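Local coordinates for protein nickel-dependent hydrogenase large subunit (Allochromatium vinosum, PDB 3MYR) that carries the nickel-iron active centre of a membrane-bound [NiFe] hydrogenase and catalyses the oxidation of H2 by an electron acceptor, at residues B[11-16]-B[554-559]; B[15-20]-B[31-36]; B[110-115]-B[548-553]. One frame throughout, in Å; residues are numbered along the deposited sequence.

Interaction 1 of 3, residues B[11-16]-B[554-559]. With NFV (Ni-Fe oxidized active center), chain N.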
loop_
_atom_site.group_PDB
_atom_site.type_symbol
_atom_site.label_atom_id
_atom_site.label_comp_id
_atom_site.label_asym_id
_atom_site.label_seq_id
_atom_site.Cartn_x
_atom_site.Cartn_y
_atom_site.Cartn_z
ATOM N N THR B 11 13.323 -6.957 0.696
ATOM C CA THR B 11 12.757 -6.263 -0.458
ATOM C C THR B 11 11.463 -6.957 -0.932
ATOM O O THR B 11 11.060 -7.983 -0.401
ATOM C CB THR B 11 13.773 -6.234 -1.595
ATOM O OG1 THR B 11 14.127 -7.590 -1.925
ATOM C CG2 THR B 11 15.093 -5.462 -1.120
ATOM N N ARG B 12 10.826 -6.386 -1.944
ATOM C CA ARG B 12 9.552 -6.902 -2.410
ATOM C C ARG B 12 8.541 -6.978 -1.297
ATOM O O ARG B 12 7.764 -7.936 -1.208
ATOM C CB ARG B 12 9.737 -8.234 -3.154
ATOM C CG ARG B 12 10.180 -7.898 -4.595
ATOM C CD ARG B 12 10.401 -9.155 -5.443
ATOM N NE ARG B 12 11.466 -10.017 -4.901
ATOM C CZ ARG B 12 11.304 -11.257 -4.421
ATOM N NH1 ARG B 12 10.109 -11.855 -4.334
ATOM N NH2 ARG B 12 12.377 -11.970 -4.074
ATOM N N ILE B 13 8.605 -5.984 -0.407
ATOM C CA ILE B 13 7.481 -5.648 0.448
ATOM C C ILE B 13 7.263 -4.148 0.300
ATOM O O ILE B 13 8.002 -3.449 -0.433
ATOM C CB ILE B 13 7.813 -5.971 1.969
ATOM C CG1 ILE B 13 9.027 -5.131 2.456
ATOM C CG2 ILE B 13 8.155 -7.400 2.130
ATOM C CD1 ILE B 13 9.196 -5.095 3.997
ATOM N N GLU B 14 6.297 -3.634 1.045
ATOM C CA GLU B 14 6.230 -2.183 1.259
ATOM C C GLU B 14 6.981 -1.830 2.554
ATOM O O GLU B 14 6.791 -2.471 3.580
ATOM C CB GLU B 14 4.766 -1.749 1.400
ATOM C CG GLU B 14 4.607 -0.177 1.342
ATOM C CD GLU B 14 5.321 0.555 2.508
ATOM O OE1 GLU B 14 5.904 1.682 2.245
ATOM O OE2 GLU B 14 5.308 0.011 3.660
ATOM N N GLY B 15 7.877 -0.867 2.489
ATOM C CA GLY B 15 8.480 -0.329 3.678
ATOM C C GLY B 15 9.700 -1.062 4.172
ATOM O O GLY B 15 10.340 -1.808 3.437
ATOM N N HIS B 16 10.021 -0.857 5.449
ATOM C CA HIS B 16 11.381 -1.090 5.930
ATOM C C HIS B 16 11.426 -2.160 6.999
ATOM O O HIS B 16 11.113 -1.881 8.154
ATOM C CB HIS B 16 11.967 0.238 6.466
ATOM C CG HIS B 16 12.261 1.205 5.367
ATOM N ND1 HIS B 16 11.479 2.321 5.115
ATOM C CD2 HIS B 16 13.135 1.123 4.343
ATOM C CE1 HIS B 16 11.958 2.964 4.059
ATOM N NE2 HIS B 16 12.939 2.234 3.555
ATOM N N PRO B 554 3.791 -8.142 3.802
ATOM C CA PRO B 554 4.102 -7.106 4.816
ATOM C C PRO B 554 4.018 -5.676 4.276
ATOM O O PRO B 554 4.375 -5.412 3.131
ATOM C CB PRO B 554 5.562 -7.386 5.204
ATOM C CG PRO B 554 5.838 -8.833 4.755
ATOM C CD PRO B 554 4.915 -9.071 3.585
ATOM N N CYS B 555 3.590 -4.752 5.126
ATOM C CA CYS B 555 3.615 -3.347 4.802
ATOM C C CYS B 555 4.009 -2.607 6.079
ATOM O O CYS B 555 3.245 -2.578 7.047
ATOM C CB CYS B 555 2.233 -2.905 4.303
ATOM S SG CYS B 555 2.308 -1.104 3.926
ATOM N N ILE B 556 5.229 -2.064 6.117
ATOM C CA ILE B 556 5.786 -1.546 7.397
ATOM C C ILE B 556 5.393 -0.080 7.536
ATOM O O ILE B 556 5.357 0.472 8.640
ATOM C CB ILE B 556 7.324 -1.731 7.487
ATOM C CG1 ILE B 556 7.723 -3.259 7.409
ATOM C CG2 ILE B 556 7.845 -1.153 8.771
ATOM C CD1 ILE B 556 6.792 -4.287 8.092
ATOM N N ALA B 557 5.088 0.569 6.420
ATOM C CA ALA B 557 4.563 1.937 6.567
ATOM C C ALA B 557 3.189 1.792 7.245
ATOM O O ALA B 557 2.904 2.485 8.235
ATOM C CB ALA B 557 4.395 2.627 5.145
ATOM N N CYS B 558 2.358 0.842 6.796
ATOM C CA CYS B 558 1.134 0.592 7.564
ATOM C C CYS B 558 1.413 0.192 9.009
ATOM O O CYS B 558 0.745 0.662 9.936
ATOM C CB CYS B 558 0.369 -0.568 6.946
ATOM S SG CYS B 558 -0.780 -0.042 5.708
ATOM N N ALA B 559 2.355 -0.752 9.199
ATOM C CA ALA B 559 2.501 -1.375 10.524
ATOM C C ALA B 559 2.907 -0.325 11.599
ATOM O O ALA B 559 2.567 -0.470 12.785
ATOM C CB ALA B 559 3.594 -2.507 10.475
HETATM FE FE NFV N . -2.119 -1.765 4.841
HETATM NI NI NFV N . 0.206 -0.604 3.315
HETATM C C1 NFV N . -3.309 -1.431 5.816
HETATM O O1 NFV N . -4.271 -1.231 6.571
HETATM C C2 NFV N . -3.213 -3.097 4.027
HETATM N N2 NFV N . -3.915 -3.908 3.527
HETATM C C3 NFV N . -1.358 -3.005 6.038
HETATM N N3 NFV N . -0.874 -3.755 6.796
HETATM O O4 NFV N . -0.691 -2.244 3.545
#
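Glu14 lies against Cys555 and Ala557 at the C-terminal Cys-x-x-Cys motif of the [NiFe] hydrogenase large subunit, where Cys555 binds nickel and Cys558 binds iron. The backbones make a single bridge: Ile556 N donates to Glu14 O (3.0 Å), and Glu14 N gives a weak bond to Pro554 O (3.3 Å). The Glu14 side chain starts beside the nickel ligand, with CB 3.6 Å from Cys555 SG and CG equally near the same sulfur. CG is trans to the backbone N (chi1 -169°), and a bend at chi2 (-63°) turns the carboxylate back over the start of helix 556-560. There CD and OE1 rest on the methyl group of Ala557, OE1 lying 3.4 Å from Ala557 CB. OE2 accepts from Ala557 N (2.8 Å) on its syn side, the donor 22° out of the carboxylate plane, and also comes within 3.2 Å of Cys555 SG. The other oxygen, OE1, is hydrogen-bonded to Thr15 of the small subunit, so the group is held from both chains; this placement is consistent with the proton route proposed for the family. Cys555 is itself the N-cap of the helix, its SG accepting from Cys558 N. The same Cys555 SG binds the nickel of the active centre at 2.2 Å. Cys61 joins Cys555 on nickel and Cys64 joins Cys558 on iron, both from the N-terminal part of the chain; Cys64 probably binds nickel too. On the flank away from the metals, Ile13 crosses Pro554 at about a right angle, with Ile13 CG2 3.8 Å from Pro554 CG.

Interaction 2 of 3, residues B[15-20]-B[31-36]; sequences GHLRIE and AYSSGT
Arg18 and Ser34 face each other in a beta hairpin, strands 17-24 and 27-35 running antiparallel at 160° between their local directions. Backbone bonds come in reciprocal pairs: Arg18 N to Ser34 O (2.9 Å) and Ser34 N to Arg18 O (2.9 Å), then the same exchange between Glu20 and Tyr32. Beyond the last strand residue, Thr36 N to His16 O (3.0 Å) carries the ladder on. CA-H...O contacts run diagonally between neighbouring pairs, Ile19 CA meeting Tyr32 O at 3.4 Å. Side-chain packing differs on the two faces. Leu17, Ile19 and Ser33 share one, turned to helices 525-531 and 543-551; a trans first torsion (chi1 179°) lets Leu17 place CD1 3.5 Å from Ser33 OG, a hydroxyl hydrogen-bonded to Ala514. On the face of Arg18 and Ser34, Arg18 CB also reaches Thr36 CG2 at 3.8 Å, just past the strand end, while the Thr36 hydroxyl is bonded to Thr87 of the small subunit. Charged groups gather near Tyr32, whose ring presents its edge to Glu20 O and makes cation-pi contacts with Arg4 and Arg517. One salt bridge lies within strand 17-24, between Arg18 and Glu20; Arg4, on Glu20 OE2, and Asp8, on Arg18 NH1, add outer partners. The extended Arg18 chain brings its guanidinium alongside Glu20. The grip is side-on and to one oxygen: Glu20 OE1, met on its anti side and 1° out of the guanidinium plane, lies 2.6 Å from Arg18 NE and 2.8 Å from Arg18 NH2.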
loop_
_atom_site.group_PDB
_atom_site.type_symbol
_atom_site.label_atom_id
_atom_site.label_comp_id
_atom_site.label_asym_id
_atom_site.label_seq_id
_atom_site.Cartn_x
_atom_site.Cartn_y
_atom_site.Cartn_z
ATOM N N GLY B 15 7.877 -0.867 2.489
ATOM C CA GLY B 15 8.480 -0.329 3.678
ATOM C C GLY B 15 9.700 -1.062 4.172
ATOM O O GLY B 15 10.340 -1.808 3.437
ATOM N N HIS B 16 10.021 -0.857 5.449
ATOM C CA HIS B 16 11.381 -1.090 5.930
ATOM C C HIS B 16 11.426 -2.160 6.999
ATOM O O HIS B 16 11.113 -1.881 8.154
ATOM C CB HIS B 16 11.967 0.238 6.466
ATOM C CG HIS B 16 12.261 1.205 5.367
ATOM N ND1 HIS B 16 11.479 2.321 5.115
ATOM C CD2 HIS B 16 13.135 1.123 4.343
ATOM C CE1 HIS B 16 11.958 2.964 4.059
ATOM N NE2 HIS B 16 12.939 2.234 3.555
ATOM N N LEU B 17 11.801 -3.370 6.608
ATOM C CA LEU B 17 11.727 -4.517 7.477
ATOM C C LEU B 17 13.085 -5.200 7.529
ATOM O O LEU B 17 13.725 -5.443 6.519
ATOM C CB LEU B 17 10.653 -5.499 7.030
ATOM C CG LEU B 17 10.435 -6.820 7.829
ATOM C CD1 LEU B 17 9.818 -6.608 9.234
ATOM C CD2 LEU B 17 9.523 -7.833 7.041
ATOM N N ARG B 18 13.464 -5.559 8.745
ATOM C CA ARG B 18 14.700 -6.296 9.010
ATOM C C ARG B 18 14.257 -7.610 9.731
ATOM O O ARG B 18 13.390 -7.551 10.638
ATOM C CB ARG B 18 15.635 -5.453 9.924
ATOM C CG ARG B 18 16.738 -6.290 10.677
ATOM C CD ARG B 18 17.556 -5.326 11.510
ATOM N NE ARG B 18 18.848 -5.875 11.935
ATOM C CZ ARG B 18 20.033 -5.568 11.417
ATOM N NH1 ARG B 18 20.116 -4.693 10.409
ATOM N NH2 ARG B 18 21.145 -6.106 11.948
ATOM N N ILE B 19 14.768 -8.758 9.276
ATOM C CA ILE B 19 14.612 -10.034 9.986
ATOM C C ILE B 19 15.959 -10.468 10.534
ATOM O O ILE B 19 16.973 -10.422 9.796
ATOM C CB ILE B 19 14.084 -11.147 9.032
ATOM C CG1 ILE B 19 12.724 -10.744 8.420
ATOM C CG2 ILE B 19 13.993 -12.518 9.772
ATOM C CD1 ILE B 19 11.613 -10.703 9.426
ATOM N N GLU B 20 15.994 -10.862 11.828
ATOM C CA GLU B 20 17.169 -11.540 12.383
ATOM C C GLU B 20 16.731 -12.936 12.790
ATOM O O GLU B 20 15.586 -13.127 13.233
ATOM C CB GLU B 20 17.740 -10.737 13.557
ATOM C CG GLU B 20 18.306 -9.389 13.041
ATOM C CD GLU B 20 19.131 -8.611 14.093
ATOM O OE1 GLU B 20 19.616 -7.472 13.801
ATOM O OE2 GLU B 20 19.286 -9.141 15.204
ATOM N N ALA B 31 13.271 -16.328 15.548
ATOM C CA ALA B 31 13.251 -15.238 14.584
ATOM C C ALA B 31 12.784 -13.925 15.258
ATOM O O ALA B 31 11.960 -13.930 16.198
ATOM C CB ALA B 31 12.340 -15.604 13.406
ATOM N N TYR B 32 13.284 -12.802 14.741
ATOM C CA TYR B 32 12.931 -11.468 15.253
ATOM C C TYR B 32 12.573 -10.583 14.056
ATOM O O TYR B 32 13.284 -10.603 13.027
ATOM C CB TYR B 32 14.077 -10.834 16.061
ATOM C CG TYR B 32 14.499 -11.716 17.184
ATOM C CD1 TYR B 32 14.000 -11.516 18.490
ATOM C CD2 TYR B 32 15.367 -12.787 16.955
ATOM C CE1 TYR B 32 14.353 -12.362 19.520
ATOM C CE2 TYR B 32 15.748 -13.647 18.007
ATOM C CZ TYR B 32 15.214 -13.426 19.273
ATOM O OH TYR B 32 15.593 -14.244 20.333
ATOM N N SER B 33 11.411 -9.914 14.175
ATOM C CA SER B 33 10.843 -9.040 13.144
ATOM C C SER B 33 10.985 -7.577 13.632
ATOM O O SER B 33 10.535 -7.224 14.739
ATOM C CB SER B 33 9.354 -9.347 12.963
ATOM O OG SER B 33 8.828 -8.409 12.023
ATOM N N SER B 34 11.653 -6.748 12.839
ATOM C CA SER B 34 11.944 -5.388 13.214
ATOM C C SER B 34 11.600 -4.387 12.113
ATOM O O SER B 34 12.160 -4.459 11.029
ATOM C CB SER B 34 13.439 -5.269 13.483
ATOM O OG SER B 34 13.728 -3.895 13.741
ATOM N N GLY B 35 10.702 -3.444 12.408
ATOM C CA GLY B 35 10.344 -2.306 11.503
ATOM C C GLY B 35 11.307 -1.146 11.752
ATOM O O GLY B 35 11.472 -0.743 12.900
ATOM N N THR B 36 11.971 -0.640 10.707
ATOM C CA THR B 36 13.123 0.227 10.918
ATOM C C THR B 36 12.835 1.617 10.335
ATOM O O THR B 36 13.786 2.347 10.041
ATOM C CB THR B 36 14.464 -0.363 10.324
ATOM O OG1 THR B 36 14.359 -0.386 8.886
ATOM C CG2 THR B 36 14.727 -1.860 10.797
#

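Interaction 3 of 3, residues B[110-115]-B[548-553]; sequences HLHALD and TIHSFD
His550 and Asp115 form a histidine-carboxylate hydrogen bond between helix 543-551 and the run that follows helix 86-112, a helix that widens into a pi-type turn at 110-112. His550 ND1 donates to Asp115 OD1 almost straight (169° at the hydrogen); the oxygen meets the ring at its edge, and the carboxylate and imidazole planes are nearly coplanar, 17° apart. The modelled 2.4 Å between His550 ND1 and Asp115 OD1 is very short and its exact value is doubtful. The same Asp115 oxygen receives a weak bond from His112 ND1 (3.5 Å to Asp115 OD1), so two imidazoles converge on it. Leu111 O sits over the centre of the His550 ring, 4.0 Å above the ring plane. His112 packs alongside: its ND1 is 3.5 Å from His550 CB, its NE2 reaches 3.4 Å from Ser551 CA, and the backbone carbon of His550 lies over one of its faces near the rim. Rotation about CA-CB to the anti region (chi1 -154°) swings the His112 ring toward helix 543-551.

Further out, the aspartate is set in place by its own backbone, Asp115 N donating to His112 O (2.9 Å). Arg12 ties the group to the N-terminal loop, its NH1 meeting both Asp115 OD2 and Leu111 O, while His550 NE2 bonds to Thr11 O. His112 NE2 is held by Thr430, which would fix the ring's rotation together with the contact at ND1. With positive phi, Asp553 leaves the helix toward the metal-binding cysteines and pairs with Arg487 of the active-centre pocket. Within segment 548-553, Ser551 OG bonds to Thr548 O at 2.6 Å, in the carbonyl plane and on a lone pair.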
loop_
_atom_site.group_PDB
_atom_site.type_symbol
_atom_site.label_atom_id
_atom_site.label_comp_id
_atom_site.label_asym_id
_atom_site.label_seq_id
_atom_site.Cartn_x
_atom_site.Cartn_y
_atom_site.Cartn_z
ATOM N N HIS B 110 4.196 -9.217 -8.551
ATOM C CA HIS B 110 5.312 -8.280 -8.544
ATOM C C HIS B 110 6.108 -8.333 -7.269
ATOM O O HIS B 110 7.312 -8.032 -7.278
ATOM C CB HIS B 110 4.789 -6.849 -8.854
ATOM C CG HIS B 110 4.056 -6.822 -10.157
ATOM N ND1 HIS B 110 2.777 -6.351 -10.285
ATOM C CD2 HIS B 110 4.367 -7.396 -11.355
ATOM C CE1 HIS B 110 2.348 -6.561 -11.524
ATOM N NE2 HIS B 110 3.309 -7.175 -12.197
ATOM N N LEU B 111 5.486 -8.805 -6.197
ATOM C CA LEU B 111 6.186 -8.950 -4.893
ATOM C C LEU B 111 6.519 -10.402 -4.511
ATOM O O LEU B 111 7.629 -10.667 -4.062
ATOM C CB LEU B 111 5.435 -8.265 -3.733
ATOM C CG LEU B 111 5.014 -6.786 -4.031
ATOM C CD1 LEU B 111 4.449 -6.131 -2.739
ATOM C CD2 LEU B 111 6.071 -5.934 -4.509
ATOM N N HIS B 112 5.620 -11.347 -4.755
ATOM C CA HIS B 112 5.785 -12.677 -4.206
ATOM C C HIS B 112 6.432 -13.606 -5.248
ATOM O O HIS B 112 7.298 -14.430 -4.918
ATOM C CB HIS B 112 4.382 -13.275 -3.825
ATOM C CG HIS B 112 4.429 -14.325 -2.728
ATOM N ND1 HIS B 112 5.601 -14.780 -2.152
ATOM C CD2 HIS B 112 3.432 -14.989 -2.097
ATOM C CE1 HIS B 112 5.321 -15.645 -1.175
ATOM N NE2 HIS B 112 4.005 -15.758 -1.105
ATOM N N ALA B 113 6.047 -13.476 -6.510
ATOM C CA ALA B 113 6.279 -14.562 -7.479
ATOM C C ALA B 113 7.797 -14.874 -7.695
ATOM O O ALA B 113 8.163 -16.064 -7.898
ATOM C CB ALA B 113 5.627 -14.238 -8.756
ATOM N N LEU B 114 8.677 -13.856 -7.565
ATOM C CA LEU B 114 10.114 -14.100 -7.742
ATOM C C LEU B 114 10.749 -14.988 -6.661
ATOM O O LEU B 114 11.912 -15.415 -6.816
ATOM C CB LEU B 114 10.932 -12.826 -7.918
ATOM C CG LEU B 114 10.557 -11.990 -9.164
ATOM C CD1 LEU B 114 11.463 -10.740 -9.287
ATOM C CD2 LEU B 114 10.582 -12.812 -10.469
ATOM N N ASP B 115 9.997 -15.275 -5.594
ATOM C CA ASP B 115 10.379 -16.326 -4.643
ATOM C C ASP B 115 10.204 -17.744 -5.193
ATOM O O ASP B 115 10.747 -18.703 -4.629
ATOM C CB ASP B 115 9.613 -16.261 -3.300
ATOM C CG ASP B 115 9.842 -14.936 -2.529
ATOM O OD1 ASP B 115 9.037 -14.598 -1.587
ATOM O OD2 ASP B 115 10.774 -14.199 -2.912
ATOM N N THR B 548 8.093 -17.109 3.067
ATOM C CA THR B 548 7.148 -17.065 4.170
ATOM C C THR B 548 6.840 -15.632 4.582
ATOM O O THR B 548 5.640 -15.239 4.681
ATOM C CB THR B 548 7.638 -17.906 5.351
ATOM O OG1 THR B 548 7.511 -19.291 5.013
ATOM C CG2 THR B 548 6.795 -17.674 6.653
ATOM N N ILE B 549 7.876 -14.808 4.671
ATOM C CA ILE B 549 7.612 -13.392 5.042
ATOM C C ILE B 549 6.700 -12.751 3.948
ATOM O O ILE B 549 5.714 -12.126 4.265
ATOM C CB ILE B 549 8.936 -12.596 5.306
ATOM C CG1 ILE B 549 9.639 -13.037 6.621
ATOM C CG2 ILE B 549 8.719 -11.077 5.339
ATOM C CD1 ILE B 549 8.790 -13.052 7.865
ATOM N N HIS B 550 7.009 -12.968 2.669
ATOM C CA HIS B 550 6.228 -12.337 1.586
ATOM C C HIS B 550 4.799 -12.884 1.586
ATOM O O HIS B 550 3.861 -12.181 1.211
ATOM C CB HIS B 550 6.859 -12.597 0.221
ATOM C CG HIS B 550 8.117 -11.824 -0.022
ATOM N ND1 HIS B 550 9.180 -12.337 -0.743
ATOM C CD2 HIS B 550 8.459 -10.550 0.297
ATOM C CE1 HIS B 550 10.119 -11.410 -0.849
ATOM N NE2 HIS B 550 9.709 -10.320 -0.225
ATOM N N SER B 551 4.602 -14.120 2.054
ATOM C CA SER B 551 3.234 -14.654 2.050
ATOM C C SER B 551 2.300 -13.847 2.953
ATOM O O SER B 551 1.101 -13.941 2.777
ATOM C CB SER B 551 3.173 -16.145 2.455
ATOM O OG SER B 551 3.474 -16.346 3.851
ATOM N N PHE B 552 2.828 -13.153 3.964
ATOM C CA PHE B 552 2.000 -12.230 4.791
ATOM C C PHE B 552 1.738 -10.873 4.135
ATOM O O PHE B 552 0.989 -10.062 4.690
ATOM C CB PHE B 552 2.665 -11.963 6.188
ATOM C CG PHE B 552 2.616 -13.130 7.123
ATOM C CD1 PHE B 552 1.552 -13.275 7.999
ATOM C CD2 PHE B 552 3.698 -14.028 7.213
ATOM C CE1 PHE B 552 1.490 -14.313 8.929
ATOM C CE2 PHE B 552 3.653 -15.098 8.135
ATOM C CZ PHE B 552 2.573 -15.244 8.994
ATOM N N ASP B 553 2.385 -10.612 2.989
ATOM C CA ASP B 553 2.237 -9.347 2.265
ATOM C C ASP B 553 2.573 -8.174 3.238
ATOM O O ASP B 553 1.739 -7.313 3.487
ATOM C CB ASP B 553 0.761 -9.269 1.763
ATOM C CG ASP B 553 0.495 -8.135 0.740
ATOM O OD1 ASP B 553 -0.705 -7.998 0.356
ATOM O OD2 ASP B 553 1.405 -7.328 0.399
#

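Overall arrangement
Interactions 1 and 2 start from one N-terminal run, 11-20, and share Gly15 and His16; their centres are about 10 Å apart. Interaction 2 is a local hairpin, closed before the chain reaches interaction 3, which lies nested within the long loop closed by interaction 1. Centres 1 and 3 are about 12 Å apart, 2 and 3 about 15 Å. Helices 543-551 and 556-560 follow each other, so the C-terminal run forms one side of interactions 1 and 3 and packs on the hairpin of interaction 2, through Ile556 and Ile549. The segment bearing the metal-binding cysteines is thus flanked by residues that pack on this hairpin and, through His550, meet the end region of helix 86-112, beside the small subunit.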